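Local coordinates for programmed Cell Death Protein 5 Homolog (Leishmania major, PDB 6VMT) that probably binds DNA, as a largely helical member of the PDCD5 family of programmed cell death proteins, at residues E50-I55 / Q64-H69; M68-A73 / R89-Q94. One frame throughout, in Å; residues are numbered along the deposited sequence.

Contact 1 (50-55 with 64-69) and contact 2 (68-73 with 89-94) both use helix 46-75 and lie about 8 Å apart, centre to centre. Contact 1 is internal to that range, which folds back on itself as a helical hairpin so that its two parts meet; contact 2 ties its later part to helix 85-103. Both are small and mostly buried, and neither has a hydrogen bond across it. Contact 1, nearer the middle of the chain, mixes aliphatic packing with a carboxylate and nearby charges. In contact 2 a partly exposed imidazole joins two aliphatic side chains. The two contacts are continuous where Val66 CG2 packs 3.8 Å from Leu91 CB.

Contact 1: E50-I55 / Q64-H69; sequences ERLKRI and QAVEMH
The flat carboxylate of Glu67 comes up beside the root of Leu52, with OE2 4.2 Å from Leu52 CB. On the flank of 50-55, two guanidinium groups of that segment meet edge to face: Arg54 NH2 sits 3.5 Å above the plane of the Arg51 group, over its centre, while Arg51 NH2 lies at the edge of the Arg54 group, in its plane. One face of the Arg54 group is covered by Arg51 CA. Arg51 NE also forms a salt bridge with Asp85, which probably eases the proximity of the two charges.

The contact is the inside of a helical hairpin: 46-75 folds back between the segments, and its two parts run roughly antiparallel, with the CA atoms of Leu52 and Gln64 only 8.2 Å apart. Leu52 does most of the work, spreading its two methyls over neighbouring residues, one on each. CD2 packs 3.8 Å from Val66 CG1, the side chains crossing at a slant; the Val66 chi1 of 159° sets CG1 roughly opposite the backbone N. CD1 instead rests on Glu67, 3.9 Å from its CG. Glu67 is extended beyond CG and runs past Leu52 in the opposite direction.

Leu52 also touches Val88, and Val66 touches Leu91, of helix 85-103; Glu67 meets Lys36 and Leu40 of helix 12-43. Leu52 O is hydrogen-bonded to Ser63 OG. Lys53 NZ, paired with Glu37, stays 6.5 Å from Glu67 OE2, so its positive charge could steady the carboxylate only at long range; the contact itself is held by apolar packing.

Contact 2: M68-A73 / R89-Q94; sequences MHIIQA and RELLGQ
Helix-to-helix packing in the compact helical core of this PDCD5-family protein brings His69 and Ile70 of helix 46-75 against Leu91 of helix 85-103. The two helices are joined through the loop between residues 75 and 85, and the contact sits on the later part of the first and the early part of the second. The backbones stay well apart, with the nearest CA atoms, those of His69 and Leu91, separated by 9.1 Å, and side chains bridge the gap.

A single methyl, Leu91 CD1, makes both touches. Leu91 is directed at helix 46-75, and its CD1 reaches Ile70 CG1 at 3.9 Å, the side chains slanting across one another. Ile70 leaves its backbone pointing past Leu91, and its CG1 branch closes the distance: chi1 of -73° places CG1 beside the residue's own backbone N, and from there it swings back toward the leucine. Val44 and Met79, from loops, also touch Ile70.

His69, partly exposed, adds a second, longer touch. Its first torsion is nearly trans (177°), sending the imidazole away from its own backbone N, and His69 CD2 meets Leu91 CD1 at 4.2 Å, oblique to the ring. The interaction is a loose van der Waals touch, without a hydrogen bond to the other segment. One turn further along the same helix, Ala73 CB lies over one face of the imidazole, 4.3 Å above the plane of the His69 ring and offset toward its rim.

Contact 1: E50-I55 / Q64-H69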
ATOM      1  N   GLU A  50      -7.384  -0.547  11.165  1.00 72.51           N
ATOM      2  CA  GLU A  50      -7.366   0.748  11.906  1.00 86.53           C
ATOM      3  C   GLU A  50      -5.938   1.038  12.390  1.00 78.22           C
ATOM      4  O   GLU A  50      -5.383   2.126  12.102  1.00 81.91           O
ATOM      5  CB  GLU A  50      -8.331   0.703  13.089  1.00 90.60           C
ATOM      6  CG  GLU A  50      -9.770   0.500  12.655  1.00111.48           C
ATOM      7  CD  GLU A  50     -10.796   0.532  13.770  1.00124.65           C
ATOM      8  OE1 GLU A  50     -10.589   1.293  14.741  1.00131.23           O
ATOM      9  OE2 GLU A  50     -11.799  -0.208  13.663  1.00129.45           O
ATOM     10  N   ARG A  51      -5.366   0.079  13.099  1.00 68.10           N
ATOM     11  CA  ARG A  51      -4.008   0.176  13.669  1.00 69.64           C
ATOM     12  C   ARG A  51      -3.056   0.665  12.583  1.00 68.23           C
ATOM     13  O   ARG A  51      -2.232   1.535  12.868  1.00 78.64           O
ATOM     14  CB  ARG A  51      -3.580  -1.182  14.224  1.00 75.22           C
ATOM     15  CG  ARG A  51      -2.154  -1.198  14.747  1.00 84.18           C
ATOM     16  CD  ARG A  51      -1.749  -2.539  15.316  1.00 85.17           C
ATOM     17  NE  ARG A  51      -2.321  -2.773  16.631  1.00 93.68           N
ATOM     18  CZ  ARG A  51      -1.871  -2.254  17.766  1.00 92.89           C
ATOM     19  NH1 ARG A  51      -0.829  -1.442  17.774  1.00 93.64           N
ATOM     20  NH2 ARG A  51      -2.477  -2.549  18.897  1.00 96.20           N
ATOM     21  N   LEU A  52      -3.157   0.123  11.380  1.00 72.49           N
ATOM     22  CA  LEU A  52      -2.183   0.413  10.297  1.00 69.22           C
ATOM     23  C   LEU A  52      -2.332   1.866   9.843  1.00 77.33           C
ATOM     24  O   LEU A  52      -1.306   2.488   9.506  1.00 84.05           O
ATOM     25  CB  LEU A  52      -2.444  -0.546   9.134  1.00 67.62           C
ATOM     26  CG  LEU A  52      -1.624  -1.826   9.113  1.00 58.06           C
ATOM     27  CD1 LEU A  52      -2.130  -2.716   7.995  1.00 57.15           C
ATOM     28  CD2 LEU A  52      -0.144  -1.526   8.919  1.00 59.64           C
ATOM     29  N   LYS A  53      -3.571   2.360   9.777  1.00 86.19           N
ATOM     30  CA  LYS A  53      -3.884   3.740   9.333  1.00 95.05           C
ATOM     31  C   LYS A  53      -3.553   4.672  10.496  1.00 94.80           C
ATOM     32  O   LYS A  53      -2.929   5.723  10.264  1.00 95.92           O
ATOM     33  CB  LYS A  53      -5.332   3.821   8.842  1.00111.47           C
ATOM     34  CG  LYS A  53      -5.613   2.947   7.622  1.00131.38           C
ATOM     35  CD  LYS A  53      -6.731   3.440   6.723  1.00142.17           C
ATOM     36  CE  LYS A  53      -6.730   2.778   5.360  1.00139.69           C
ATOM     37  NZ  LYS A  53      -7.753   3.376   4.473  1.00141.10           N
ATOM     38  N   ARG A  54      -3.871   4.247  11.716  1.00 81.09           N
ATOM     39  CA  ARG A  54      -3.522   4.990  12.951  1.00 87.99           C
ATOM     40  C   ARG A  54      -2.021   5.299  12.993  1.00 82.41           C
ATOM     41  O   ARG A  54      -1.685   6.416  13.389  1.00 96.91           O
ATOM     42  CB  ARG A  54      -3.905   4.174  14.182  1.00 91.35           C
ATOM     43  CG  ARG A  54      -4.409   5.013  15.340  1.00 92.64           C
ATOM     44  CD  ARG A  54      -5.035   4.059  16.326  1.00 95.74           C
ATOM     45  NE  ARG A  54      -4.064   3.074  16.781  1.00 92.18           N
ATOM     46  CZ  ARG A  54      -4.374   1.873  17.257  1.00102.27           C
ATOM     47  NH1 ARG A  54      -5.636   1.498  17.324  1.00107.48           N
ATOM     48  NH2 ARG A  54      -3.429   1.035  17.652  1.00109.45           N
ATOM     49  N   ILE A  55      -1.172   4.338  12.625  1.00 79.72           N
ATOM     50  CA  ILE A  55       0.322   4.443  12.640  1.00 84.52           C
ATOM     51  C   ILE A  55       0.813   5.144  11.370  1.00 86.02           C
ATOM     52  O   ILE A  55       1.941   5.673  11.379  1.00 86.83           O
ATOM     53  CB  ILE A  55       0.966   3.050  12.767  1.00 89.53           C
ATOM     54  CG1 ILE A  55       0.556   2.350  14.065  1.00103.17           C
ATOM     55  CG2 ILE A  55       2.479   3.128  12.631  1.00 87.09           C
ATOM     56  CD1 ILE A  55       1.213   2.902  15.318  1.00107.95           C
ATOM     57  N   GLN A  64       3.232   1.365   5.686  1.00 69.47           N
ATOM     58  CA  GLN A  64       3.274   1.023   4.247  1.00 72.92           C
ATOM     59  C   GLN A  64       4.176  -0.191   4.027  1.00 64.19           C
ATOM     60  O   GLN A  64       3.824  -1.017   3.185  1.00 73.61           O
ATOM     61  CB  GLN A  64       3.742   2.219   3.426  1.00 93.30           C
ATOM     62  CG  GLN A  64       4.279   1.840   2.055  1.00106.98           C
ATOM     63  CD  GLN A  64       4.549   3.055   1.203  1.00108.32           C
ATOM     64  OE1 GLN A  64       3.787   4.021   1.208  1.00109.99           O
ATOM     65  NE2 GLN A  64       5.642   3.006   0.461  1.00111.73           N
ATOM     66  N   ALA A  65       5.299  -0.310   4.731  1.00 65.85           N
ATOM     67  CA  ALA A  65       6.217  -1.470   4.563  1.00 69.43           C
ATOM     68  C   ALA A  65       5.502  -2.777   4.947  1.00 67.19           C
ATOM     69  O   ALA A  65       5.807  -3.828   4.362  1.00 77.14           O
ATOM     70  CB  ALA A  65       7.489  -1.277   5.351  1.00 69.22           C
ATOM     71  N   VAL A  66       4.570  -2.722   5.894  1.00 62.54           N
ATOM     72  CA  VAL A  66       3.817  -3.915   6.376  1.00 59.23           C
ATOM     73  C   VAL A  66       2.805  -4.315   5.301  1.00 54.69           C
ATOM     74  O   VAL A  66       2.822  -5.476   4.893  1.00 60.87           O
ATOM     75  CB  VAL A  66       3.147  -3.618   7.732  1.00 62.97           C
ATOM     76  CG1 VAL A  66       1.996  -4.558   8.027  1.00 64.84           C
ATOM     77  CG2 VAL A  66       4.159  -3.660   8.858  1.00 67.42           C
ATOM     78  N   GLU A  67       1.949  -3.373   4.894  1.00 53.15           N
ATOM     79  CA  GLU A  67       0.937  -3.536   3.831  1.00 48.31           C
ATOM     80  C   GLU A  67       1.621  -4.175   2.622  1.00 44.06           C
ATOM     81  O   GLU A  67       1.152  -5.196   2.163  1.00 50.51           O
ATOM     82  CB  GLU A  67       0.316  -2.177   3.516  1.00 59.34           C
ATOM     83  CG  GLU A  67      -0.579  -1.587   4.617  1.00 58.95           C
ATOM     84  CD  GLU A  67      -1.197  -0.222   4.267  1.00 74.38           C
ATOM     85  OE1 GLU A  67      -0.885   0.327   3.173  1.00 82.07           O
ATOM     86  OE2 GLU A  67      -1.993   0.321   5.074  1.00 82.22           O
ATOM     87  N   MET A  68       2.762  -3.676   2.175  1.00 50.67           N
ATOM     88  CA  MET A  68       3.506  -4.321   1.056  1.00 52.61           C
ATOM     89  C   MET A  68       3.730  -5.779   1.403  1.00 48.16           C
ATOM     90  O   MET A  68       3.609  -6.617   0.550  1.00 64.30           O
ATOM     91  CB  MET A  68       4.893  -3.710   0.817  1.00 62.95           C
ATOM     92  CG  MET A  68       4.926  -2.553  -0.210  1.00 80.86           C
ATOM     93  SD  MET A  68       6.530  -1.624  -0.257  1.00 71.36           S
ATOM     94  CE  MET A  68       7.616  -2.873  -0.949  1.00 83.02           C
ATOM     95  N   HIS A  69       4.216  -6.042   2.597  1.00 60.00           N
ATOM     96  CA  HIS A  69       4.650  -7.397   2.995  1.00 56.12           C
ATOM     97  C   HIS A  69       3.424  -8.297   3.076  1.00 50.58           C
ATOM     98  O   HIS A  69       3.486  -9.400   2.538  1.00 50.94           O
ATOM     99  CB  HIS A  69       5.379  -7.387   4.334  1.00 56.38           C
ATOM    100  CG  HIS A  69       5.767  -8.755   4.781  1.00 57.66           C
ATOM    101  ND1 HIS A  69       6.833  -9.451   4.218  1.00 62.63           N
ATOM    102  CD2 HIS A  69       5.213  -9.576   5.688  1.00 49.72           C
ATOM    103  CE1 HIS A  69       6.930 -10.630   4.786  1.00 58.68           C
ATOM    104  NE2 HIS A  69       5.941 -10.726   5.690  1.00 54.65           N
TER

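Contact 2: M68-A73 / R89-Q94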
ATOM      1  N   MET A  68       2.762  -3.676   2.175  1.00 50.67           N
ATOM      2  CA  MET A  68       3.506  -4.321   1.056  1.00 52.61           C
ATOM      3  C   MET A  68       3.730  -5.779   1.403  1.00 48.16           C
ATOM      4  O   MET A  68       3.609  -6.617   0.550  1.00 64.30           O
ATOM      5  CB  MET A  68       4.893  -3.710   0.817  1.00 62.95           C
ATOM      6  CG  MET A  68       4.926  -2.553  -0.210  1.00 80.86           C
ATOM      7  SD  MET A  68       6.530  -1.624  -0.257  1.00 71.36           S
ATOM      8  CE  MET A  68       7.616  -2.873  -0.949  1.00 83.02           C
ATOM      9  N   HIS A  69       4.216  -6.042   2.597  1.00 60.00           N
ATOM     10  CA  HIS A  69       4.650  -7.397   2.995  1.00 56.12           C
ATOM     11  C   HIS A  69       3.424  -8.297   3.076  1.00 50.58           C
ATOM     12  O   HIS A  69       3.486  -9.400   2.538  1.00 50.94           O
ATOM     13  CB  HIS A  69       5.379  -7.387   4.334  1.00 56.38           C
ATOM     14  CG  HIS A  69       5.767  -8.755   4.781  1.00 57.66           C
ATOM     15  ND1 HIS A  69       6.833  -9.451   4.218  1.00 62.63           N
ATOM     16  CD2 HIS A  69       5.213  -9.576   5.688  1.00 49.72           C
ATOM     17  CE1 HIS A  69       6.930 -10.630   4.786  1.00 58.68           C
ATOM     18  NE2 HIS A  69       5.941 -10.726   5.690  1.00 54.65           N
ATOM     19  N   ILE A  70       2.375  -7.856   3.765  1.00 48.31           N
ATOM     20  CA  ILE A  70       1.145  -8.679   3.961  1.00 48.45           C
ATOM     21  C   ILE A  70       0.624  -9.073   2.587  1.00 49.12           C
ATOM     22  O   ILE A  70       0.307 -10.219   2.385  1.00 60.88           O
ATOM     23  CB  ILE A  70       0.084  -7.900   4.730  1.00 49.64           C
ATOM     24  CG1 ILE A  70       0.453  -7.747   6.200  1.00 51.81           C
ATOM     25  CG2 ILE A  70      -1.272  -8.545   4.538  1.00 52.52           C
ATOM     26  CD1 ILE A  70      -0.344  -6.710   6.913  1.00 51.26           C
ATOM     27  N   ILE A  71       0.571  -8.133   1.661  1.00 49.86           N
ATOM     28  CA  ILE A  71       0.011  -8.406   0.320  1.00 48.10           C
ATOM     29  C   ILE A  71       0.891  -9.426  -0.388  1.00 46.80           C
ATOM     30  O   ILE A  71       0.344 -10.438  -0.834  1.00 54.76           O
ATOM     31  CB  ILE A  71      -0.087  -7.112  -0.469  1.00 51.73           C
ATOM     32  CG1 ILE A  71      -1.117  -6.194   0.167  1.00 55.97           C
ATOM     33  CG2 ILE A  71      -0.392  -7.415  -1.920  1.00 61.21           C
ATOM     34  CD1 ILE A  71      -1.208  -4.870  -0.514  1.00 58.46           C
ATOM     35  N   GLN A  72       2.187  -9.166  -0.547  1.00 46.47           N
ATOM     36  CA  GLN A  72       3.064 -10.126  -1.275  1.00 51.91           C
ATOM     37  C   GLN A  72       2.926 -11.487  -0.592  1.00 50.40           C
ATOM     38  O   GLN A  72       2.827 -12.474  -1.301  1.00 72.07           O
ATOM     39  CB  GLN A  72       4.518  -9.642  -1.429  1.00 57.83           C
ATOM     40  CG  GLN A  72       5.368  -9.659  -0.162  1.00 76.41           C
ATOM     41  CD  GLN A  72       6.071 -10.959   0.190  1.00 79.98           C
ATOM     42  OE1 GLN A  72       6.458 -11.750  -0.667  1.00 86.76           O
ATOM     43  NE2 GLN A  72       6.275 -11.185   1.481  1.00 73.51           N
ATOM     44  N   ALA A  73       2.823 -11.523   0.738  1.00 50.66           N
ATOM     45  CA  ALA A  73       2.865 -12.749   1.565  1.00 44.38           C
ATOM     46  C   ALA A  73       1.595 -13.579   1.403  1.00 47.73           C
ATOM     47  O   ALA A  73       1.693 -14.789   1.245  1.00 52.81           O
ATOM     48  CB  ALA A  73       3.013 -12.335   2.990  1.00 52.20           C
ATOM     49  N   ARG A  89       0.556  -5.753  14.713  1.00 60.94           N
ATOM     50  CA  ARG A  89       1.341  -5.119  15.810  1.00 64.85           C
ATOM     51  C   ARG A  89       2.751  -5.708  15.800  1.00 53.43           C
ATOM     52  O   ARG A  89       3.702  -4.943  15.739  1.00 63.61           O
ATOM     53  CB  ARG A  89       0.578  -5.292  17.125  1.00 77.75           C
ATOM     54  CG  ARG A  89       1.431  -5.683  18.317  1.00 88.57           C
ATOM     55  CD  ARG A  89       0.757  -5.439  19.657  1.00 92.83           C
ATOM     56  NE  ARG A  89       1.789  -5.395  20.692  1.00116.48           N
ATOM     57  CZ  ARG A  89       2.726  -4.437  20.841  1.00118.58           C
ATOM     58  NH1 ARG A  89       2.791  -3.387  20.037  1.00115.39           N
ATOM     59  NH2 ARG A  89       3.610  -4.533  21.818  1.00120.77           N
ATOM     60  N   GLU A  90       2.869  -7.028  15.745  1.00 56.26           N
ATOM     61  CA  GLU A  90       4.165  -7.761  15.652  1.00 63.62           C
ATOM     62  C   GLU A  90       4.969  -7.209  14.474  1.00 62.33           C
ATOM     63  O   GLU A  90       6.085  -6.753  14.708  1.00 64.83           O
ATOM     64  CB  GLU A  90       3.896  -9.264  15.538  1.00 72.13           C
ATOM     65  CG  GLU A  90       5.073 -10.170  15.855  1.00 82.05           C
ATOM     66  CD  GLU A  90       4.682 -11.646  15.985  1.00108.65           C
ATOM     67  OE1 GLU A  90       3.983 -12.152  15.079  1.00121.50           O
ATOM     68  OE2 GLU A  90       5.057 -12.299  16.999  1.00128.31           O
ATOM     69  N   LEU A  91       4.397  -7.189  13.260  1.00 65.29           N
ATOM     70  CA  LEU A  91       5.088  -6.720  12.017  1.00 49.53           C
ATOM     71  C   LEU A  91       5.490  -5.246  12.168  1.00 48.77           C
ATOM     72  O   LEU A  91       6.659  -4.926  11.897  1.00 54.78           O
ATOM     73  CB  LEU A  91       4.182  -6.904  10.798  1.00 51.89           C
ATOM     74  CG  LEU A  91       3.856  -8.331  10.345  1.00 47.49           C
ATOM     75  CD1 LEU A  91       3.025  -8.287   9.087  1.00 50.16           C
ATOM     76  CD2 LEU A  91       5.095  -9.143  10.069  1.00 49.89           C
ATOM     77  N   LEU A  92       4.598  -4.369  12.625  1.00 45.76           N
ATOM     78  CA  LEU A  92       4.949  -2.929  12.836  1.00 50.83           C
ATOM     79  C   LEU A  92       6.174  -2.765  13.757  1.00 54.49           C
ATOM     80  O   LEU A  92       7.044  -1.948  13.471  1.00 58.31           O
ATOM     81  CB  LEU A  92       3.746  -2.227  13.443  1.00 49.92           C
ATOM     82  CG  LEU A  92       2.662  -1.839  12.445  1.00 47.74           C
ATOM     83  CD1 LEU A  92       1.447  -1.309  13.161  1.00 54.74           C
ATOM     84  CD2 LEU A  92       3.161  -0.797  11.495  1.00 45.93           C
ATOM     85  N   GLY A  93       6.272  -3.525  14.831  1.00 55.79           N
ATOM     86  CA  GLY A  93       7.510  -3.550  15.621  1.00 54.10           C
ATOM     87  C   GLY A  93       8.696  -4.010  14.799  1.00 51.29           C
ATOM     88  O   GLY A  93       9.721  -3.374  14.880  1.00 61.10           O
ATOM     89  N   GLN A  94       8.576  -5.086  14.034  1.00 54.15           N
ATOM     90  CA  GLN A  94       9.731  -5.680  13.321  1.00 55.18           C
ATOM     91  C   GLN A  94      10.287  -4.687  12.305  1.00 58.08           C
ATOM     92  O   GLN A  94      11.494  -4.731  12.051  1.00 63.32           O
ATOM     93  CB  GLN A  94       9.324  -6.950  12.583  1.00 65.71           C
ATOM     94  CG  GLN A  94       9.055  -8.145  13.490  1.00 77.39           C
ATOM     95  CD  GLN A  94       9.149  -9.462  12.752  1.00 76.00           C
ATOM     96  OE1 GLN A  94      10.238  -9.922  12.418  1.00 82.91           O
ATOM     97  NE2 GLN A  94       8.008 -10.090  12.491  1.00 73.69           N
TER